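Local coordinates for dihydrodipicolinate synthase (Bacillus anthracis, PDB 1XKY), which probably catalyses the condensation of pyruvate with aspartate semialdehyde, the step that commits the pathway to lysine biosynthesis, at residues Ile16-Val21 with Asn40-Asn45; Leu201-Met206 with Lys238-Leu243; Gly222-Glu227 with His244-Arg249. All blocks are in the same frame, centred on the assembly; numbering follows the deposited sequence.

Contact 1 (Ile16-Val21 with Asn40-Asn45); sequences IATAMV and NYLIDN
Leu42 reaches from its helix across to the strand and sets one methyl, CD1, against both Thr18 and Met20. The apolar part of the contact is almost entirely this. The nearer partner is Met20, whose CG lies 3.7 Å from Leu42 CD1; the sulfur follows, with Met20 SD at 4.0 Å from the same methyl. Thr18 CG2 approaches Leu42 CD1 to 4.0 Å. Thr18 points its CB at the helix; chi1 -64° sets OG1 beside the backbone N and CG2 anti to it, and the methyl is what meets the leucine. All three residues are buried, and the two pairs meet at a slant.

Polar bonding runs beside this contact rather than through it, since no hydrogen bond links the segments. Thr18 OG1, on the other branch, bonds to Thr47 OG1 and Ser218 OG. Within 40-45, Asn45 folds its amide back so that ND2 donates to Tyr41 O at 2.8 Å, nearly straight at 166°. The same nitrogen rests over a face of the Tyr41 ring, toward its rim.

The segments belong to one beta-alpha-beta unit, so the leucine packs the first barrel helix onto the first strand. Strand 16-19 lies between strand 49-52 and strand 212-215, the last of the eight, and its pairing with the latter closes the barrel, while Ile16 touches helix 218-234.

Contact 2 (Leu201-Met206 with Lys238-Leu243); sequences LTLPAM and KKAQKL
Leu203 spans the gap between the two helices alone, sending its CD2 methyl to the backbone and side chain of Ala240. Its conformation is unusual: chi1 is -131°, away from the staggered positions, while chi2 is 53°. This eclipsed-leaning first torsion carries CD2 to 3.6 Å from Ala240 O and to 4.0 Å from Ala240 CB, so one methyl touches both the carbonyl and the short side chain. Ala240 CB points back at the helix of Leu203, and being no longer than a methyl it lets the leucine come up to the main chain. The CA atoms of Leu203 and Ala240 are 8.1 Å apart.

Gln241 stands at the border of this contact. Its amide does not touch the leucine, and NE2 bonds to Ala207 O of the second subunit. The same leucine also packs on Met228 and Phe232 of helix 218-234.

No hydrogen bond or salt bridge crosses between the segments. The contact itself is thus van der Waals packing, probably aided by exclusion of water, while the polar end of Gln241 bonds to the second subunit and Lys239 pairs with Glu227 in its own chain.

Contact 3 (Gly222-Glu227 with His244-Arg249); sequences GNEMQE and HQLLVR
Met225 and Leu247 form the close half of this contact, where two helices next to each other in sequence come to 7.2 Å between the CA atoms of these residues. Leu247 CD1 lies against the bend of the methionine, 3.8 Å from Met225 SD and equally near its CG, and the two side chains cross at about a right angle. Met225 reaches this place with CG anti to its carbonyl carbon and a turn at chi3 (64°), which swings the CE methyl off the line of the chain. Leu247 carries its CG anti to the backbone N (chi1 178°), a setting that aims the branched end at the other helix. Both residues are buried, and the interior continues behind them: Met225 also packs on Ile213 and Ser215 of strand 212-215, while Leu247 meets Thr202 and Ile221.

The other half is looser, and its solvent side is that of Glu224, which is partly exposed; Leu246 is buried. The aliphatic CG of Glu224 comes to 4.0 Å from Leu246 CD2. That pair meets at a slant, with the methylene rather than the carboxylate facing the leucine. Here carbon meets carbon, without the sulfur of the other half, and through one atom pair instead of two.

Beyond the leucines, helix 237-253 turns its other side to the second subunit: His244 NE2 bonds to Thr182 OG1 of that subunit, and Val248 packs on Leu179 there. Helix 218-234 follows strand 212-215, the last of eight parallel strands, so the pairing belongs to the outer shell of a TIM barrel. There the eighth barrel helix is backed by the first helix of the C-terminal helical region that follows the barrel in this family.

All three contacts are buried and apolar across their segments. Contact 1, its centre about 10 Å from the centre of the chain, belongs to the strand-helix layer of the barrel; contacts 2 and 3 lie in the outer helical layer beside the second subunit, with partly exposed Gln241 and Glu224 at their borders. These two share helix 237-253 and touch one another: Lys239 NZ makes a salt bridge with Glu227 OE1 at 2.7 Å. Their polar surroundings differ, with Thr18 bonded inside the chain and Gln241 and His244 to the neighbouring subunit. Contacts 1 and 3 touch where Ile16 packs on Met225 and Asn45 on Asn223.

Contact 1 (Ile16-Val21 with Asn40-Asn45)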
# COMPACT_ATOMS: atom_id res chain seq x y z
N ILE A 16 -26.55 -9.14 -14.04
CA ILE A 16 -25.71 -8.13 -14.70
C ILE A 16 -26.36 -6.74 -14.71
O ILE A 16 -27.03 -6.36 -15.67
CB ILE A 16 -25.34 -8.51 -16.14
CG1 ILE A 16 -24.77 -9.94 -16.21
CG2 ILE A 16 -24.33 -7.49 -16.71
CD1 ILE A 16 -24.45 -10.43 -17.59
N ALA A 17 -26.16 -5.99 -13.63
CA ALA A 17 -26.47 -4.56 -13.64
C ALA A 17 -25.36 -3.86 -14.40
O ALA A 17 -24.20 -4.26 -14.34
CB ALA A 17 -26.61 -4.02 -12.23
N THR A 18 -25.71 -2.82 -15.15
CA THR A 18 -24.73 -2.11 -15.94
C THR A 18 -24.63 -0.67 -15.46
O THR A 18 -25.65 0.03 -15.33
CB THR A 18 -25.05 -2.17 -17.45
OG1 THR A 18 -24.97 -3.54 -17.88
CG2 THR A 18 -24.07 -1.34 -18.25
N ALA A 19 -23.39 -0.28 -15.18
CA ALA A 19 -23.02 1.09 -14.82
C ALA A 19 -22.91 1.91 -16.09
O ALA A 19 -21.83 2.07 -16.66
CB ALA A 19 -21.69 1.11 -14.06
N MET A 20 -24.04 2.45 -16.52
CA MET A 20 -24.17 3.02 -17.86
C MET A 20 -23.43 4.34 -18.02
O MET A 20 -23.55 5.23 -17.19
CB MET A 20 -25.64 3.22 -18.19
CG MET A 20 -25.90 3.43 -19.65
SD MET A 20 -27.63 3.73 -19.99
CE MET A 20 -27.87 5.32 -19.22
N VAL A 21 -22.70 4.46 -19.12
CA VAL A 21 -22.13 5.74 -19.53
C VAL A 21 -23.23 6.75 -19.88
O VAL A 21 -24.36 6.38 -20.19
CB VAL A 21 -21.14 5.59 -20.74
CG1 VAL A 21 -20.00 4.66 -20.37
CG2 VAL A 21 -21.86 5.10 -22.01
N ASN A 40 -31.55 0.70 -25.08
CA ASN A 40 -32.13 -0.44 -25.81
C ASN A 40 -31.10 -1.51 -26.16
O ASN A 40 -31.37 -2.72 -26.03
CB ASN A 40 -32.86 0.05 -27.06
CG ASN A 40 -34.19 0.70 -26.73
OD1 ASN A 40 -34.99 0.12 -25.99
ND2 ASN A 40 -34.43 1.89 -27.25
N TYR A 41 -29.92 -1.05 -26.58
CA TYR A 41 -28.80 -1.95 -26.83
C TYR A 41 -28.46 -2.80 -25.59
O TYR A 41 -28.36 -4.04 -25.68
CB TYR A 41 -27.57 -1.16 -27.31
CG TYR A 41 -26.32 -2.02 -27.32
CD1 TYR A 41 -26.01 -2.83 -28.41
CD2 TYR A 41 -25.48 -2.06 -26.21
CE1 TYR A 41 -24.88 -3.64 -28.42
CE2 TYR A 41 -24.34 -2.86 -26.20
CZ TYR A 41 -24.04 -3.66 -27.30
OH TYR A 41 -22.91 -4.46 -27.29
N LEU A 42 -28.31 -2.15 -24.45
CA LEU A 42 -27.93 -2.87 -23.22
C LEU A 42 -28.95 -3.94 -22.86
O LEU A 42 -28.59 -5.09 -22.58
CB LEU A 42 -27.72 -1.91 -22.05
CG LEU A 42 -26.52 -0.96 -22.20
CD1 LEU A 42 -26.51 0.05 -21.05
CD2 LEU A 42 -25.22 -1.73 -22.29
N ILE A 43 -30.23 -3.57 -22.89
CA ILE A 43 -31.30 -4.49 -22.55
C ILE A 43 -31.34 -5.73 -23.48
O ILE A 43 -31.64 -6.83 -23.01
CB ILE A 43 -32.67 -3.76 -22.48
CG1 ILE A 43 -32.67 -2.77 -21.31
CG2 ILE A 43 -33.81 -4.75 -22.33
CD1 ILE A 43 -33.87 -1.83 -21.28
N ASP A 44 -30.99 -5.55 -24.75
CA ASP A 44 -30.91 -6.67 -25.70
C ASP A 44 -29.58 -7.42 -25.66
O ASP A 44 -29.42 -8.43 -26.35
CB ASP A 44 -31.13 -6.18 -27.13
CG ASP A 44 -32.52 -5.62 -27.35
OD1 ASP A 44 -33.44 -5.94 -26.57
OD2 ASP A 44 -32.69 -4.85 -28.32
N ASN A 45 -28.65 -6.94 -24.83
CA ASN A 45 -27.32 -7.54 -24.71
C ASN A 45 -26.98 -7.96 -23.27
O ASN A 45 -25.85 -7.78 -22.82
CB ASN A 45 -26.27 -6.59 -25.30
CG ASN A 45 -26.26 -6.62 -26.82
OD1 ASN A 45 -25.55 -7.42 -27.41
ND2 ASN A 45 -27.08 -5.77 -27.45

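Contact 2 (Leu201-Met206 with Lys238-Leu243)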
# COMPACT_ATOMS: atom_id res chain seq x y z
N LEU A 201 -13.77 -9.91 -11.13
CA LEU A 201 -14.14 -10.72 -9.97
C LEU A 201 -15.52 -11.36 -10.04
O LEU A 201 -15.91 -12.04 -9.10
CB LEU A 201 -14.03 -9.90 -8.69
CG LEU A 201 -12.61 -9.47 -8.34
CD1 LEU A 201 -12.57 -8.83 -6.95
CD2 LEU A 201 -11.64 -10.63 -8.43
N THR A 202 -16.26 -11.17 -11.14
CA THR A 202 -17.63 -11.71 -11.22
C THR A 202 -17.69 -13.19 -10.82
O THR A 202 -18.44 -13.57 -9.91
CB THR A 202 -18.21 -11.55 -12.64
OG1 THR A 202 -18.20 -10.17 -13.03
CG2 THR A 202 -19.63 -12.11 -12.71
N LEU A 203 -16.88 -14.01 -11.48
CA LEU A 203 -16.91 -15.46 -11.27
C LEU A 203 -16.50 -15.88 -9.84
O LEU A 203 -17.26 -16.56 -9.17
CB LEU A 203 -16.10 -16.19 -12.35
CG LEU A 203 -16.83 -17.36 -13.01
CD1 LEU A 203 -18.21 -16.93 -13.54
CD2 LEU A 203 -16.00 -17.98 -14.13
N PRO A 204 -15.30 -15.47 -9.38
CA PRO A 204 -14.94 -15.81 -8.00
C PRO A 204 -15.87 -15.21 -6.93
O PRO A 204 -16.07 -15.83 -5.89
CB PRO A 204 -13.50 -15.27 -7.86
CG PRO A 204 -13.35 -14.26 -8.95
CD PRO A 204 -14.22 -14.74 -10.07
N ALA A 205 -16.43 -14.03 -7.18
CA ALA A 205 -17.41 -13.45 -6.26
C ALA A 205 -18.70 -14.28 -6.21
O ALA A 205 -19.23 -14.56 -5.14
CB ALA A 205 -17.72 -12.01 -6.65
N MET A 206 -19.20 -14.67 -7.37
CA MET A 206 -20.37 -15.54 -7.44
C MET A 206 -20.09 -16.92 -6.80
O MET A 206 -20.95 -17.48 -6.14
CB MET A 206 -20.87 -15.66 -8.88
CG MET A 206 -21.50 -14.35 -9.36
SD MET A 206 -22.21 -14.45 -11.00
CE MET A 206 -23.74 -15.31 -10.64
N LYS A 238 -15.26 -25.32 -17.29
CA LYS A 238 -14.28 -25.16 -18.36
C LYS A 238 -14.66 -24.00 -19.28
O LYS A 238 -13.85 -23.10 -19.51
CB LYS A 238 -14.13 -26.46 -19.16
CG LYS A 238 -13.60 -27.63 -18.31
CD LYS A 238 -12.08 -27.71 -18.29
CE LYS A 238 -11.59 -28.85 -19.19
NZ LYS A 238 -11.88 -30.18 -18.57
N LYS A 239 -15.89 -24.01 -19.79
CA LYS A 239 -16.38 -22.89 -20.59
C LYS A 239 -16.48 -21.59 -19.77
O LYS A 239 -16.12 -20.52 -20.25
CB LYS A 239 -17.73 -23.19 -21.25
CG LYS A 239 -18.11 -22.12 -22.28
CD LYS A 239 -19.42 -22.38 -22.97
CE LYS A 239 -19.67 -21.34 -24.05
NZ LYS A 239 -20.81 -21.70 -24.95
N ALA A 240 -16.98 -21.68 -18.54
CA ALA A 240 -17.07 -20.48 -17.68
C ALA A 240 -15.69 -19.85 -17.53
O ALA A 240 -15.54 -18.63 -17.64
CB ALA A 240 -17.67 -20.83 -16.32
N GLN A 241 -14.67 -20.68 -17.30
CA GLN A 241 -13.30 -20.21 -17.15
C GLN A 241 -12.75 -19.60 -18.44
O GLN A 241 -12.02 -18.62 -18.39
CB GLN A 241 -12.39 -21.34 -16.63
CG GLN A 241 -12.62 -21.66 -15.14
CD GLN A 241 -12.16 -23.05 -14.72
OE1 GLN A 241 -11.44 -23.72 -15.45
NE2 GLN A 241 -12.58 -23.48 -13.53
N LYS A 242 -13.13 -20.15 -19.59
CA LYS A 242 -12.71 -19.62 -20.89
C LYS A 242 -13.24 -18.19 -21.11
O LYS A 242 -12.50 -17.31 -21.55
CB LYS A 242 -13.19 -20.54 -22.02
CG LYS A 242 -12.67 -20.18 -23.40
CD LYS A 242 -13.42 -20.96 -24.47
CE LYS A 242 -12.89 -20.66 -25.86
NZ LYS A 242 -11.61 -21.38 -26.11
N LEU A 243 -14.51 -17.97 -20.78
CA LEU A 243 -15.14 -16.65 -20.93
C LEU A 243 -14.67 -15.67 -19.84
O LEU A 243 -14.55 -14.47 -20.10
CB LEU A 243 -16.67 -16.78 -20.94
CG LEU A 243 -17.23 -17.38 -22.24
CD1 LEU A 243 -18.63 -17.89 -22.05
CD2 LEU A 243 -17.18 -16.35 -23.37

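Contact 3 (Gly222-Glu227 with His244-Arg249)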
# COMPACT_ATOMS: atom_id res chain seq x y z
N GLY A 222 -21.53 -8.00 -23.03
CA GLY A 222 -22.66 -8.43 -22.21
C GLY A 222 -23.14 -9.83 -22.54
O GLY A 222 -23.45 -10.60 -21.64
N ASN A 223 -23.21 -10.16 -23.83
CA ASN A 223 -23.69 -11.50 -24.21
C ASN A 223 -22.72 -12.58 -23.73
O ASN A 223 -23.14 -13.64 -23.25
CB ASN A 223 -23.93 -11.63 -25.72
CG ASN A 223 -25.18 -10.87 -26.20
OD1 ASN A 223 -26.11 -10.61 -25.44
ND2 ASN A 223 -25.19 -10.53 -27.48
N GLU A 224 -21.42 -12.29 -23.84
CA GLU A 224 -20.37 -13.20 -23.37
C GLU A 224 -20.46 -13.43 -21.85
O GLU A 224 -20.37 -14.56 -21.37
CB GLU A 224 -18.99 -12.67 -23.75
CG GLU A 224 -18.67 -12.75 -25.26
CD GLU A 224 -19.26 -11.61 -26.10
OE1 GLU A 224 -20.05 -10.79 -25.59
OE2 GLU A 224 -18.94 -11.55 -27.30
N MET A 225 -20.66 -12.34 -21.10
CA MET A 225 -20.83 -12.42 -19.65
C MET A 225 -22.09 -13.19 -19.26
O MET A 225 -22.09 -13.93 -18.28
CB MET A 225 -20.90 -11.01 -19.04
CG MET A 225 -19.62 -10.21 -19.18
SD MET A 225 -19.81 -8.51 -18.61
CE MET A 225 -20.16 -8.80 -16.87
N GLN A 226 -23.16 -13.01 -20.03
CA GLN A 226 -24.40 -13.76 -19.81
C GLN A 226 -24.15 -15.27 -19.97
O GLN A 226 -24.58 -16.07 -19.14
CB GLN A 226 -25.47 -13.27 -20.78
CG GLN A 226 -26.83 -13.90 -20.62
CD GLN A 226 -27.85 -13.27 -21.55
OE1 GLN A 226 -27.83 -13.50 -22.76
NE2 GLN A 226 -28.73 -12.46 -21.00
N GLU A 227 -23.44 -15.65 -21.03
CA GLU A 227 -23.11 -17.06 -21.28
C GLU A 227 -22.14 -17.60 -20.21
O GLU A 227 -22.25 -18.75 -19.81
CB GLU A 227 -22.50 -17.22 -22.68
CG GLU A 227 -22.10 -18.66 -23.06
CD GLU A 227 -23.26 -19.55 -23.46
OE1 GLU A 227 -23.04 -20.76 -23.65
OE2 GLU A 227 -24.39 -19.05 -23.60
N HIS A 244 -14.41 -16.20 -18.65
CA HIS A 244 -13.80 -15.42 -17.57
C HIS A 244 -12.47 -14.81 -18.00
O HIS A 244 -12.19 -13.67 -17.70
CB HIS A 244 -13.61 -16.31 -16.33
CG HIS A 244 -12.74 -15.72 -15.27
ND1 HIS A 244 -13.16 -14.70 -14.44
CD2 HIS A 244 -11.47 -16.02 -14.89
CE1 HIS A 244 -12.18 -14.39 -13.60
NE2 HIS A 244 -11.15 -15.17 -13.85
N GLN A 245 -11.67 -15.59 -18.72
CA GLN A 245 -10.39 -15.11 -19.23
C GLN A 245 -10.56 -13.92 -20.19
O GLN A 245 -9.81 -12.94 -20.11
CB GLN A 245 -9.62 -16.27 -19.88
CG GLN A 245 -9.00 -17.17 -18.82
CD GLN A 245 -8.60 -18.54 -19.32
OE1 GLN A 245 -8.30 -19.44 -18.52
NE2 GLN A 245 -8.60 -18.72 -20.63
N LEU A 246 -11.55 -14.02 -21.07
CA LEU A 246 -11.91 -12.93 -21.97
C LEU A 246 -12.37 -11.69 -21.19
O LEU A 246 -11.92 -10.59 -21.47
CB LEU A 246 -13.03 -13.38 -22.91
CG LEU A 246 -13.56 -12.35 -23.93
CD1 LEU A 246 -12.46 -11.95 -24.89
CD2 LEU A 246 -14.76 -12.91 -24.68
N LEU A 247 -13.25 -11.89 -20.22
CA LEU A 247 -13.79 -10.80 -19.41
C LEU A 247 -12.67 -10.01 -18.74
O LEU A 247 -12.64 -8.77 -18.82
CB LEU A 247 -14.77 -11.35 -18.37
CG LEU A 247 -15.42 -10.37 -17.38
CD1 LEU A 247 -16.08 -9.20 -18.09
CD2 LEU A 247 -16.44 -11.13 -16.54
N VAL A 248 -11.73 -10.72 -18.12
CA VAL A 248 -10.58 -10.10 -17.43
C VAL A 248 -9.73 -9.28 -18.40
O VAL A 248 -9.35 -8.15 -18.10
CB VAL A 248 -9.69 -11.18 -16.74
CG1 VAL A 248 -8.38 -10.56 -16.23
CG2 VAL A 248 -10.44 -11.86 -15.61
N ARG A 249 -9.45 -9.87 -19.55
CA ARG A 249 -8.65 -9.23 -20.59
C ARG A 249 -9.33 -7.96 -21.10
O ARG A 249 -8.72 -6.88 -21.14
CB ARG A 249 -8.47 -10.22 -21.75
CG ARG A 249 -7.33 -9.94 -22.67
CD ARG A 249 -6.84 -11.24 -23.30
NE ARG A 249 -7.90 -11.93 -24.05
CZ ARG A 249 -8.35 -11.54 -25.23
NH1 ARG A 249 -7.87 -10.45 -25.82
NH2 ARG A 249 -9.30 -12.23 -25.84